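Local coordinates for protein SmhA (Serratia marcescens, PDB 7A27) that serves as one component of the tripartite alpha-pore-forming toxin Smh and, in this soluble form, probably represents the state before assembly at a target membrane, at residues Q24-L27 with N28-Y31; Q64-V67 with F68-T72; Q132-A135 with K136-L140; A299-P302 with T303-K307; I349-A352 with K353-A357. All coordinates share one frame; numbering follows the deposited sequence.

Contact 1 of 5, residues Q24-L27 with N28-Y31; sequences QALL and NQSY
Leu27 lays one methyl over a face of the Tyr31 ring, one helical turn further on, and this is the tight part of the contact. CD1 of Leu27 sits 4.2 Å from the centroid of the Tyr31 ring, 26° off its normal, a CH-pi arrangement. The branch carbon is close as well, with Leu27 CG 3.5 Å from Tyr31 CE2, and the second methyl meets the same ring carbon, Leu27 CD2 lying 3.8 Å from Tyr31 CE2. With CG of Leu27 anti to the backbone N (chi1 -177°), the isobutyl group leans forward along the helix and meets the tyrosine, whose own CG lies beside its backbone N. Tyr31 N also donates to Leu27 O at 3.0 Å. Both residues belong to helix 14-37 of an elongated helical bundle, and this side of it is packed against Ile180, Gln181 and Ala184 of helix 160-188. Round the helix, the Leu26 side is looser and more polar, though still buried. Leu26 and Gln29 leave the helix in the same direction, next to each other, and meet where Leu26 CD2 lies 3.6 Å from Gln29 OE1. The extended Gln29 chain is held at its far end from outside: NE2 donates to Tyr356 O, and OE1 has a weak bond with Asn359 ND2. Ser30 OG is also weakly bonded to Asn359 ND2. Asn359 binds calcium in an experimental structure of this protein, although no metal is bound to this chain here.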
loop_
_atom_site.group_PDB
_atom_site.type_symbol
_atom_site.label_atom_id
_atom_site.label_comp_id
_atom_site.label_asym_id
_atom_site.label_seq_id
_atom_site.Cartn_x
_atom_site.Cartn_y
_atom_site.Cartn_z
ATOM N N GLN A 24 0.291 -2.789 -1.838
ATOM C CA GLN A 24 0.319 -2.661 -0.360
ATOM C C GLN A 24 -0.160 -1.269 0.035
ATOM O O GLN A 24 -0.975 -1.191 0.946
ATOM C CB GLN A 24 1.715 -2.987 0.179
ATOM C CG GLN A 24 2.241 -4.364 -0.216
ATOM C CD GLN A 24 1.474 -5.550 0.324
ATOM O OE1 GLN A 24 0.559 -5.441 1.141
ATOM N NE2 GLN A 24 1.856 -6.730 -0.132
ATOM N N ALA A 25 0.306 -0.214 -0.622
ATOM C CA ALA A 25 -0.073 1.187 -0.313
ATOM C C ALA A 25 -1.583 1.356 -0.444
ATOM O O ALA A 25 -2.148 1.987 0.442
ATOM C CB ALA A 25 0.649 2.178 -1.201
ATOM N N LEU A 26 -2.216 0.837 -1.501
ATOM C CA LEU A 26 -3.684 0.949 -1.699
ATOM C C LEU A 26 -4.393 0.243 -0.549
ATOM O O LEU A 26 -5.344 0.804 -0.014
ATOM C CB LEU A 26 -4.104 0.323 -3.030
ATOM C CG LEU A 26 -3.746 1.105 -4.281
ATOM C CD1 LEU A 26 -3.970 0.254 -5.516
ATOM C CD2 LEU A 26 -4.535 2.386 -4.377
ATOM N N LEU A 27 -3.974 -0.972 -0.226
ATOM C CA LEU A 27 -4.569 -1.750 0.881
ATOM C C LEU A 27 -4.361 -0.961 2.184
ATOM O O LEU A 27 -5.317 -0.824 2.940
ATOM C CB LEU A 27 -3.949 -3.149 0.937
ATOM C CG LEU A 27 -4.529 -4.065 2.003
ATOM C CD1 LEU A 27 -6.021 -4.179 1.868
ATOM C CD2 LEU A 27 -3.936 -5.448 1.924
ATOM N N ASN A 28 -3.181 -0.393 2.409
ATOM C CA ASN A 28 -2.860 0.337 3.661
ATOM C C ASN A 28 -3.722 1.605 3.727
ATOM O O ASN A 28 -3.986 2.097 4.833
ATOM C CB ASN A 28 -1.370 0.661 3.771
ATOM C CG ASN A 28 -0.906 0.793 5.210
ATOM O OD1 ASN A 28 -1.549 0.284 6.132
ATOM N ND2 ASN A 28 0.224 1.458 5.410
ATOM N N GLN A 29 -4.146 2.115 2.579
ATOM C CA GLN A 29 -5.043 3.295 2.468
ATOM C C GLN A 29 -6.383 2.880 3.096
ATOM O O GLN A 29 -6.929 3.672 3.903
ATOM C CB GLN A 29 -5.123 3.699 0.988
ATOM C CG GLN A 29 -5.744 5.047 0.698
ATOM C CD GLN A 29 -5.684 5.412 -0.774
ATOM O OE1 GLN A 29 -5.419 4.588 -1.638
ATOM N NE2 GLN A 29 -5.942 6.674 -1.089
ATOM N N SER A 30 -6.858 1.662 2.772
ATOM C CA SER A 30 -8.144 1.089 3.245
ATOM C C SER A 30 -8.034 0.761 4.737
ATOM O O SER A 30 -9.000 1.008 5.450
ATOM C CB SER A 30 -8.571 -0.121 2.436
ATOM O OG SER A 30 -8.751 0.189 1.060
ATOM N N TYR A 31 -6.896 0.252 5.203
ATOM C CA TYR A 31 -6.671 -0.062 6.640
ATOM C C TYR A 31 -6.584 1.235 7.442
ATOM O O TYR A 31 -6.973 1.211 8.603
ATOM C CB TYR A 31 -5.455 -0.962 6.858
ATOM C CG TYR A 31 -5.615 -2.384 6.386
ATOM C CD1 TYR A 31 -6.820 -3.059 6.521
ATOM C CD2 TYR A 31 -4.537 -3.102 5.907
ATOM C CE1 TYR A 31 -6.965 -4.371 6.100
ATOM C CE2 TYR A 31 -4.658 -4.416 5.494
ATOM C CZ TYR A 31 -5.878 -5.044 5.587
ATOM O OH TYR A 31 -6.010 -6.328 5.195
#

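Contact 2 of 5, residues Q64-V67 with F68-T72; sequences QAQV and FKQNT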
loop_
_atom_site.group_PDB
_atom_site.type_symbol
_atom_site.label_atom_id
_atom_site.label_comp_id
_atom_site.label_asym_id
_atom_site.label_seq_id
_atom_site.Cartn_x
_atom_site.Cartn_y
_atom_site.Cartn_z
ATOM N N GLN A 64 -1.652 8.386 13.109
ATOM C CA GLN A 64 -0.746 7.792 12.090
ATOM C C GLN A 64 -1.518 7.411 10.828
ATOM O O GLN A 64 -0.901 7.462 9.743
ATOM C CB GLN A 64 0.013 6.613 12.686
ATOM C CG GLN A 64 0.922 7.054 13.821
ATOM C CD GLN A 64 1.770 8.225 13.387
ATOM O OE1 GLN A 64 2.283 8.275 12.266
ATOM N NE2 GLN A 64 1.886 9.205 14.265
ATOM N N ALA A 65 -2.793 7.040 10.975
ATOM C CA ALA A 65 -3.698 6.693 9.857
ATOM C C ALA A 65 -3.965 7.962 9.048
ATOM O O ALA A 65 -3.847 7.894 7.819
ATOM C CB ALA A 65 -4.978 6.085 10.369
ATOM N N GLN A 66 -4.313 9.063 9.715
ATOM C CA GLN A 66 -4.521 10.387 9.065
ATOM C C GLN A 66 -3.234 10.795 8.333
ATOM O O GLN A 66 -3.339 11.187 7.167
ATOM C CB GLN A 66 -4.946 11.435 10.091
ATOM C CG GLN A 66 -4.964 12.876 9.586
ATOM C CD GLN A 66 -5.336 13.839 10.689
ATOM O OE1 GLN A 66 -6.242 13.590 11.489
ATOM N NE2 GLN A 66 -4.648 14.968 10.742
ATOM N N VAL A 67 -2.067 10.680 8.970
ATOM C CA VAL A 67 -0.776 11.080 8.341
ATOM C C VAL A 67 -0.570 10.268 7.053
ATOM O O VAL A 67 -0.302 10.876 5.992
ATOM C CB VAL A 67 0.414 10.957 9.301
ATOM C CG1 VAL A 67 1.730 11.122 8.566
ATOM C CG2 VAL A 67 0.339 11.986 10.413
ATOM N N PHE A 68 -0.683 8.949 7.124
ATOM C CA PHE A 68 -0.548 8.086 5.929
ATOM C C PHE A 68 -1.536 8.542 4.844
ATOM O O PHE A 68 -1.108 8.790 3.703
ATOM C CB PHE A 68 -0.804 6.611 6.239
ATOM C CG PHE A 68 -0.573 5.727 5.039
ATOM C CD1 PHE A 68 0.704 5.336 4.691
ATOM C CD2 PHE A 68 -1.618 5.329 4.229
ATOM C CE1 PHE A 68 0.925 4.558 3.569
ATOM C CE2 PHE A 68 -1.392 4.513 3.128
ATOM C CZ PHE A 68 -0.124 4.143 2.791
ATOM N N LYS A 69 -2.811 8.677 5.197
ATOM C CA LYS A 69 -3.925 8.966 4.257
ATOM C C LYS A 69 -3.713 10.304 3.536
ATOM O O LYS A 69 -3.857 10.313 2.302
ATOM C CB LYS A 69 -5.252 8.967 5.022
ATOM C CG LYS A 69 -6.496 8.822 4.161
ATOM C CD LYS A 69 -7.774 9.213 4.873
ATOM C CE LYS A 69 -8.901 9.389 3.885
ATOM N NZ LYS A 69 -9.952 10.295 4.391
ATOM N N GLN A 70 -3.378 11.379 4.270
ATOM C CA GLN A 70 -3.307 12.780 3.757
ATOM C C GLN A 70 -1.909 13.165 3.253
ATOM O O GLN A 70 -1.863 13.855 2.214
ATOM C CB GLN A 70 -3.795 13.774 4.816
ATOM C CG GLN A 70 -5.295 13.605 5.093
ATOM C CD GLN A 70 -5.866 14.507 6.161
ATOM O OE1 GLN A 70 -5.259 15.496 6.557
ATOM N NE2 GLN A 70 -7.057 14.180 6.633
ATOM N N ASN A 71 -0.826 12.753 3.931
ATOM C CA ASN A 71 0.568 13.148 3.565
ATOM C C ASN A 71 1.287 12.073 2.732
ATOM O O ASN A 71 1.697 12.380 1.598
ATOM C CB ASN A 71 1.390 13.513 4.801
ATOM C CG ASN A 71 0.802 14.696 5.548
ATOM O OD1 ASN A 71 -0.348 15.079 5.313
ATOM N ND2 ASN A 71 1.577 15.306 6.436
ATOM N N THR A 72 1.471 10.872 3.282
ATOM C CA THR A 72 2.258 9.781 2.647
ATOM C C THR A 72 1.670 9.374 1.284
ATOM O O THR A 72 2.455 9.090 0.363
ATOM C CB THR A 72 2.370 8.560 3.563
ATOM O OG1 THR A 72 2.516 8.982 4.918
ATOM C CG2 THR A 72 3.535 7.686 3.181
#
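From Gln64 to Gln70 the backbone makes ordinary i to i+4 bonds, but at 68-72 the helix widens into a pi-type turn, where Val67 O accepts from both Asn71 N at 2.8 Å and Thr72 N at 3.2 Å. The two donors come from opposite faces of the carbonyl plane, so a single oxygen serves an alpha and a pi bond together. The side-chain contact is on the exposed flank, between Gln66 and Gln70. Here an aliphatic carbon, Gln66 CG, sits over the face of the Gln70 amide: Gln70 NE2 is 3.8 Å and Gln70 CD 3.9 Å from Gln66 CG. The amide planes are only 16° apart. CG of Gln66 is anti to its backbone N (chi1 170°), which carries that methylene forward towards Gln70. At the end of the wide turn, Thr72 OG1 stands 3.6 Å from Val67 O. Phe68 faces the other way, packing on Asn28 and Ser32 of helix 14-37, and Gln64 meets Lys136 and Leu140 of helix 104-155. The arrangement is a single pi-type turn within a long alpha helix, here helix 48-96, resembling a pi bulge, in an elongated bundle with helices 14-37 and 104-155 against its inner sides.

Contact 3 of 5, residues Q132-A135 with K136-L140; sequences QLQA and KREML
Glu138 folds back along the helix over the carbonyl of Gln134, the residue one turn earlier. Its CB is 3.6 Å from Gln134 O, and CG comes to 3.4 Å of the same Gln134 O. Next in the chain, CD lies 3.5 Å from Gln134 O. This course follows from chi1 of -72°, which puts CG beside the backbone N of Glu138 and turns the chain towards the preceding turn. At the tip the two carboxylate oxygens differ: OE2 is the nearer to Gln134, 3.7 Å from Gln134 O and 3.5 Å from Gln134 CG, whereas OE1 is turned further off, 4.1 Å from Gln134 O. The two chains run out together from the helix, with carboxylate and amide planes 14° apart, a van der Waals meeting on a surface turn of helix 104-155, one of the long helices of the bundle. Glu138 N donates to Gln134 O at 3.1 Å. Further on the bonding changes: Met139 N reaches Ala135 O only weakly, and Lys136 O accepts from both Met139 N and Leu140 N. Arg137, extended from CG to NE, makes salt bridges with Glu141 through NE and with Glu295 of helix 272-299 through NH1.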
loop_
_atom_site.group_PDB
_atom_site.type_symbol
_atom_site.label_atom_id
_atom_site.label_comp_id
_atom_site.label_asym_id
_atom_site.label_seq_id
_atom_site.Cartn_x
_atom_site.Cartn_y
_atom_site.Cartn_z
ATOM N N GLN A 132 11.443 8.561 4.956
ATOM C CA GLN A 132 10.280 8.945 5.804
ATOM C C GLN A 132 9.512 7.675 6.215
ATOM O O GLN A 132 9.134 7.567 7.386
ATOM C CB GLN A 132 9.361 9.949 5.109
ATOM C CG GLN A 132 9.777 11.397 5.278
ATOM C CD GLN A 132 8.827 12.335 4.564
ATOM O OE1 GLN A 132 7.719 11.966 4.164
ATOM N NE2 GLN A 132 9.239 13.592 4.430
ATOM N N LEU A 133 9.278 6.749 5.289
ATOM C CA LEU A 133 8.554 5.484 5.571
ATOM C C LEU A 133 9.326 4.674 6.619
ATOM O O LEU A 133 8.696 4.114 7.527
ATOM C CB LEU A 133 8.390 4.704 4.260
ATOM C CG LEU A 133 7.312 5.229 3.320
ATOM C CD1 LEU A 133 7.369 4.524 1.985
ATOM C CD2 LEU A 133 5.944 5.035 3.947
ATOM N N GLN A 134 10.648 4.627 6.488
ATOM C CA GLN A 134 11.566 3.884 7.390
ATOM C C GLN A 134 11.457 4.466 8.808
ATOM O O GLN A 134 11.396 3.678 9.766
ATOM C CB GLN A 134 12.984 3.973 6.827
ATOM C CG GLN A 134 13.942 2.936 7.383
ATOM C CD GLN A 134 15.302 3.085 6.749
ATOM O OE1 GLN A 134 15.634 2.388 5.793
ATOM N NE2 GLN A 134 16.064 4.061 7.223
ATOM N N ALA A 135 11.405 5.797 8.925
ATOM C CA ALA A 135 11.277 6.535 10.201
ATOM C C ALA A 135 9.956 6.164 10.889
ATOM O O ALA A 135 9.972 5.858 12.091
ATOM C CB ALA A 135 11.362 8.015 9.951
ATOM N N LYS A 136 8.846 6.205 10.159
ATOM C CA LYS A 136 7.522 5.841 10.701
ATOM C C LYS A 136 7.566 4.383 11.149
ATOM O O LYS A 136 7.124 4.101 12.272
ATOM C CB LYS A 136 6.408 6.060 9.670
ATOM C CG LYS A 136 5.933 7.494 9.501
ATOM C CD LYS A 136 5.349 8.035 10.815
ATOM C CE LYS A 136 4.527 9.306 10.704
ATOM N NZ LYS A 136 5.291 10.486 10.232
ATOM N N ARG A 137 8.071 3.480 10.316
ATOM C CA ARG A 137 8.132 2.045 10.680
ATOM C C ARG A 137 8.781 1.908 12.066
ATOM O O ARG A 137 8.194 1.240 12.935
ATOM C CB ARG A 137 8.911 1.253 9.629
ATOM C CG ARG A 137 9.134 -0.199 10.009
ATOM C CD ARG A 137 10.021 -0.922 9.023
ATOM N NE ARG A 137 10.377 -2.232 9.555
ATOM C CZ ARG A 137 11.055 -3.155 8.895
ATOM N NH1 ARG A 137 11.432 -2.933 7.645
ATOM N NH2 ARG A 137 11.334 -4.306 9.480
ATOM N N GLU A 138 9.921 2.572 12.276
ATOM C CA GLU A 138 10.734 2.479 13.515
ATOM C C GLU A 138 9.962 3.040 14.715
ATOM O O GLU A 138 10.362 2.703 15.845
ATOM C CB GLU A 138 12.102 3.133 13.302
ATOM C CG GLU A 138 13.005 2.291 12.398
ATOM C CD GLU A 138 14.216 2.990 11.795
ATOM O OE1 GLU A 138 14.595 4.050 12.330
ATOM O OE2 GLU A 138 14.776 2.473 10.778
ATOM N N MET A 139 8.901 3.830 14.505
ATOM C CA MET A 139 8.069 4.391 15.608
ATOM C C MET A 139 6.802 3.540 15.780
ATOM O O MET A 139 6.354 3.370 16.928
ATOM C CB MET A 139 7.687 5.856 15.381
ATOM C CG MET A 139 6.371 6.045 14.638
ATOM S SD MET A 139 5.214 7.298 15.299
ATOM C CE MET A 139 3.988 6.316 16.173
ATOM N N LEU A 140 6.261 2.983 14.694
ATOM C CA LEU A 140 5.039 2.134 14.711
ATOM C C LEU A 140 5.301 0.771 15.359
ATOM O O LEU A 140 4.423 0.336 16.123
ATOM C CB LEU A 140 4.533 1.944 13.276
ATOM C CG LEU A 140 3.786 3.131 12.672
ATOM C CD1 LEU A 140 3.574 2.932 11.182
ATOM C CD2 LEU A 140 2.451 3.334 13.363
#

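Contact 4 of 5, residues A299-P302 with T303-K307; sequences ALLP and TEWGK
Three successive i to i+4 bonds carry the backbone from Leu300-Pro302 into Glu304-Gly306, the first turns of helix 301-321 where it follows helix 272-299 in the long bundle. Glu304 N donates to Leu300 O at 3.2 Å and Gly306 N to Pro302 O at 3.0 Å. Pro302 has no N-H to give, which is readily accommodated near the beginning of a helix, and its carbonyl also takes a weak bond from Gln123 NE2. Among the side chains, Leu301 and Trp305 meet one turn apart, with Leu301 CD1 4.2 Å from Trp305 CD1, the pyrrole carbon next to NE1. CG of Leu301 is anti to the backbone N (chi1 -174°), which brings methyl CD1 forward to the indole. Trp305 then enters the bundle, edge-to-face with Tyr122 of helix 104-155 and meeting the ring of Phe86 of helix 48-96 at about 55°. On another side of the helix, Thr303 CB rests 3.5 Å from Leu300 O. Glu304 is bent at its second torsion: OE1 accepts from Thr13 N, and OE2 forms a long salt bridge with Lys307 NZ at 4.0 Å.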
loop_
_atom_site.group_PDB
_atom_site.type_symbol
_atom_site.label_atom_id
_atom_site.label_comp_id
_atom_site.label_asym_id
_atom_site.label_seq_id
_atom_site.Cartn_x
_atom_site.Cartn_y
_atom_site.Cartn_z
ATOM N N ALA A 299 11.841 0.331 -0.652
ATOM C CA ALA A 299 13.303 0.292 -0.415
ATOM C C ALA A 299 14.050 0.019 -1.728
ATOM O O ALA A 299 15.166 0.526 -1.898
ATOM C CB ALA A 299 13.634 -0.767 0.590
ATOM N N LEU A 300 13.453 -0.710 -2.657
ATOM C CA LEU A 300 14.115 -1.136 -3.917
ATOM C C LEU A 300 13.950 -0.076 -5.022
ATOM O O LEU A 300 14.689 -0.166 -6.031
ATOM C CB LEU A 300 13.540 -2.478 -4.383
ATOM C CG LEU A 300 13.356 -3.603 -3.359
ATOM C CD1 LEU A 300 12.560 -4.731 -4.004
ATOM C CD2 LEU A 300 14.684 -4.103 -2.797
ATOM N N LEU A 301 13.049 0.898 -4.856
ATOM C CA LEU A 301 12.699 1.874 -5.927
ATOM C C LEU A 301 13.880 2.799 -6.252
ATOM O O LEU A 301 14.173 2.993 -7.431
ATOM C CB LEU A 301 11.456 2.660 -5.520
ATOM C CG LEU A 301 10.901 3.599 -6.592
ATOM C CD1 LEU A 301 10.531 2.861 -7.859
ATOM C CD2 LEU A 301 9.698 4.341 -6.072
ATOM N N PRO A 302 14.576 3.418 -5.266
ATOM C CA PRO A 302 15.712 4.282 -5.567
ATOM C C PRO A 302 16.757 3.558 -6.439
ATOM O O PRO A 302 17.178 4.090 -7.443
ATOM C CB PRO A 302 16.264 4.613 -4.167
ATOM C CG PRO A 302 15.085 4.485 -3.246
ATOM C CD PRO A 302 14.324 3.320 -3.828
ATOM N N THR A 303 17.141 2.341 -6.048
ATOM C CA THR A 303 18.077 1.475 -6.801
ATOM C C THR A 303 17.587 1.328 -8.246
ATOM O O THR A 303 18.409 1.487 -9.154
ATOM C CB THR A 303 18.214 0.113 -6.109
ATOM O OG1 THR A 303 18.580 0.410 -4.760
ATOM C CG2 THR A 303 19.189 -0.823 -6.796
ATOM N N GLU A 304 16.297 1.064 -8.460
ATOM C CA GLU A 304 15.759 0.852 -9.825
ATOM C C GLU A 304 15.853 2.146 -10.635
ATOM O O GLU A 304 16.151 2.033 -11.823
ATOM C CB GLU A 304 14.372 0.221 -9.828
ATOM C CG GLU A 304 14.450 -1.305 -9.833
ATOM C CD GLU A 304 14.990 -1.958 -11.101
ATOM O OE1 GLU A 304 14.555 -1.572 -12.202
ATOM O OE2 GLU A 304 15.837 -2.858 -10.992
ATOM N N TRP A 305 15.657 3.326 -10.051
ATOM C CA TRP A 305 15.838 4.586 -10.815
ATOM C C TRP A 305 17.326 4.729 -11.154
ATOM O O TRP A 305 17.654 5.095 -12.302
ATOM C CB TRP A 305 15.260 5.825 -10.102
ATOM C CG TRP A 305 13.817 6.104 -10.415
ATOM C CD1 TRP A 305 12.746 6.053 -9.572
ATOM C CD2 TRP A 305 13.292 6.450 -11.706
ATOM N NE1 TRP A 305 11.595 6.357 -10.248
ATOM C CE2 TRP A 305 11.906 6.600 -11.560
ATOM C CE3 TRP A 305 13.863 6.636 -12.970
ATOM C CZ2 TRP A 305 11.090 6.928 -12.634
ATOM C CZ3 TRP A 305 13.055 6.968 -14.024
ATOM C CH2 TRP A 305 11.687 7.111 -13.855
ATOM N N GLY A 306 18.194 4.408 -10.197
ATOM C CA GLY A 306 19.660 4.415 -10.362
ATOM C C GLY A 306 20.106 3.524 -11.494
ATOM O O GLY A 306 21.088 3.898 -12.160
ATOM N N LYS A 307 19.420 2.396 -11.711
ATOM C CA LYS A 307 19.715 1.462 -12.829
ATOM C C LYS A 307 19.379 2.140 -14.162
ATOM O O LYS A 307 20.142 1.926 -15.123
ATOM C CB LYS A 307 18.973 0.136 -12.673
ATOM C CG LYS A 307 19.578 -0.817 -11.650
ATOM C CD LYS A 307 19.052 -2.242 -11.733
ATOM C CE LYS A 307 20.020 -3.237 -11.115
ATOM N NZ LYS A 307 19.405 -4.568 -10.907
#

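Contact 5 of 5, residues I349-A352 with K353-A357; sequences IDNA and KANYA
This is a contact between successive turns near the end of helix 325-358, with Asp350 and Ala354 exposed and the inner side buried against helices 14-37 and 48-96. Ala352 and Tyr356 lie on the buried side, together with Ile349. Ala352 CB stands 4.5 Å from Tyr356 CE2, a loose apolar touch, while the ring atom CD2 of Tyr356 lies nearer the backbone at Ala352 O, the same oxygen that accepts from Tyr356 N at 2.9 Å. Tyr356 carries on across the bundle: its OH is hydrogen-bonded to Tyr80 OH, the two rings meet edge-to-face, and Ala25 and Leu26 pack alongside. On a second face Asn351 and Asn355 come together without bonding to each other, Asn351 ND2 being 3.8 Å from Asn355 ND2 with the amide planes 57° apart. The closeness of the two donors is consistent with a shared acceptor: both ND2 atoms donate to Gly193 O. Asn351 ND2 also serves Gly191 O, and Asn355 OD1 accepts from Val195 N. The pair thus ties the long helix to the chain segment between helix 160-188 and the strand that begins at residue 198. Asn359, which binds calcium in an experimental structure of this protein, follows one turn after Asn355. Lys353 bends at its third torsion (chi3 66°), having passed Ile349 with CD 4.0 Å from Ile349 CG2 and CG 3.5 Å from Ile349 O, and ends with NZ hydrogen-bonded to Thr81 OG1.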
loop_
_atom_site.group_PDB
_atom_site.type_symbol
_atom_site.label_atom_id
_atom_site.label_comp_id
_atom_site.label_asym_id
_atom_site.label_seq_id
_atom_site.Cartn_x
_atom_site.Cartn_y
_atom_site.Cartn_z
ATOM N N ILE A 349 0.719 3.610 -14.645
ATOM C CA ILE A 349 0.840 4.767 -13.707
ATOM C C ILE A 349 -0.481 5.530 -13.660
ATOM O O ILE A 349 -0.940 5.839 -12.543
ATOM C CB ILE A 349 1.991 5.717 -14.100
ATOM C CG1 ILE A 349 3.351 5.013 -14.132
ATOM C CG2 ILE A 349 2.015 6.929 -13.155
ATOM C CD1 ILE A 349 3.940 4.759 -12.758
ATOM N N ASP A 350 -1.043 5.874 -14.818
ATOM C CA ASP A 350 -2.330 6.610 -14.906
ATOM C C ASP A 350 -3.388 5.890 -14.058
ATOM O O ASP A 350 -4.122 6.585 -13.307
ATOM C CB ASP A 350 -2.785 6.766 -16.360
ATOM C CG ASP A 350 -2.035 7.819 -17.167
ATOM O OD1 ASP A 350 -1.502 8.761 -16.568
ATOM O OD2 ASP A 350 -2.014 7.700 -18.402
ATOM N N ASN A 351 -3.445 4.553 -14.150
ATOM C CA ASN A 351 -4.462 3.715 -13.451
ATOM C C ASN A 351 -4.168 3.702 -11.941
ATOM O O ASN A 351 -5.125 3.725 -11.158
ATOM C CB ASN A 351 -4.579 2.301 -14.041
ATOM C CG ASN A 351 -5.747 1.514 -13.460
ATOM O OD1 ASN A 351 -6.859 2.029 -13.337
ATOM N ND2 ASN A 351 -5.527 0.260 -13.100
ATOM N N ALA A 352 -2.900 3.649 -11.542
ATOM C CA ALA A 352 -2.491 3.632 -10.117
ATOM C C ALA A 352 -2.902 4.952 -9.462
ATOM O O ALA A 352 -3.432 4.906 -8.330
ATOM C CB ALA A 352 -1.015 3.385 -9.976
ATOM N N LYS A 353 -2.707 6.075 -10.164
ATOM C CA LYS A 353 -3.053 7.431 -9.653
ATOM C C LYS A 353 -4.574 7.550 -9.518
ATOM O O LYS A 353 -5.025 8.177 -8.537
ATOM C CB LYS A 353 -2.498 8.540 -10.552
ATOM C CG LYS A 353 -0.990 8.711 -10.491
ATOM C CD LYS A 353 -0.428 9.684 -11.490
ATOM C CE LYS A 353 -0.884 11.097 -11.229
ATOM N NZ LYS A 353 -0.214 12.032 -12.167
ATOM N N ALA A 354 -5.328 7.018 -10.484
ATOM C CA ALA A 354 -6.808 7.003 -10.476
ATOM C C ALA A 354 -7.276 6.172 -9.276
ATOM O O ALA A 354 -8.233 6.586 -8.613
ATOM C CB ALA A 354 -7.355 6.467 -11.773
ATOM N N ASN A 355 -6.596 5.063 -8.999
ATOM C CA ASN A 355 -6.917 4.161 -7.865
ATOM C C ASN A 355 -6.632 4.877 -6.540
ATOM O O ASN A 355 -7.498 4.827 -5.660
ATOM C CB ASN A 355 -6.183 2.822 -7.972
ATOM C CG ASN A 355 -6.899 1.790 -8.826
ATOM O OD1 ASN A 355 -8.121 1.798 -8.930
ATOM N ND2 ASN A 355 -6.145 0.857 -9.382
ATOM N N TYR A 356 -5.475 5.532 -6.390
ATOM C CA TYR A 356 -5.131 6.263 -5.140
ATOM C C TYR A 356 -6.163 7.361 -4.904
ATOM O O TYR A 356 -6.414 7.673 -3.733
ATOM C CB TYR A 356 -3.730 6.874 -5.185
ATOM C CG TYR A 356 -2.581 5.920 -4.956
ATOM C CD1 TYR A 356 -2.380 5.331 -3.719
ATOM C CD2 TYR A 356 -1.649 5.669 -5.943
ATOM C CE1 TYR A 356 -1.315 4.471 -3.486
ATOM C CE2 TYR A 356 -0.600 4.806 -5.731
ATOM C CZ TYR A 356 -0.413 4.211 -4.500
ATOM O OH TYR A 356 0.662 3.383 -4.339
ATOM N N ALA A 357 -6.731 7.935 -5.967
ATOM C CA ALA A 357 -7.763 8.994 -5.860
ATOM C C ALA A 357 -9.077 8.363 -5.397
ATOM O O ALA A 357 -9.625 8.844 -4.394
ATOM C CB ALA A 357 -7.937 9.729 -7.167
#

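Overall arrangement
The five contacts follow one another along the chain, on helices 14-37, 48-96, 104-155, 301-321 and 325-358, all parts of one elongated bundle. Contact 1 lies most centrally, its centre about 4 Å from that of the chain, and touches both contact 2 (centres about 11 Å apart) and contact 5 (about 13 Å). Contact 2 also touches contact 3, about 12 Å away between centres, giving a chain of neighbours 5-1-2-3 across the bundle. Contact 4 touches none of the others, its nearest atoms being about 6 Å from contact 3. Contacts 1 and 5 both lie close to Asn359, a calcium ligand in an experimental structure, joining the first helix and the C-terminal region in this soluble form.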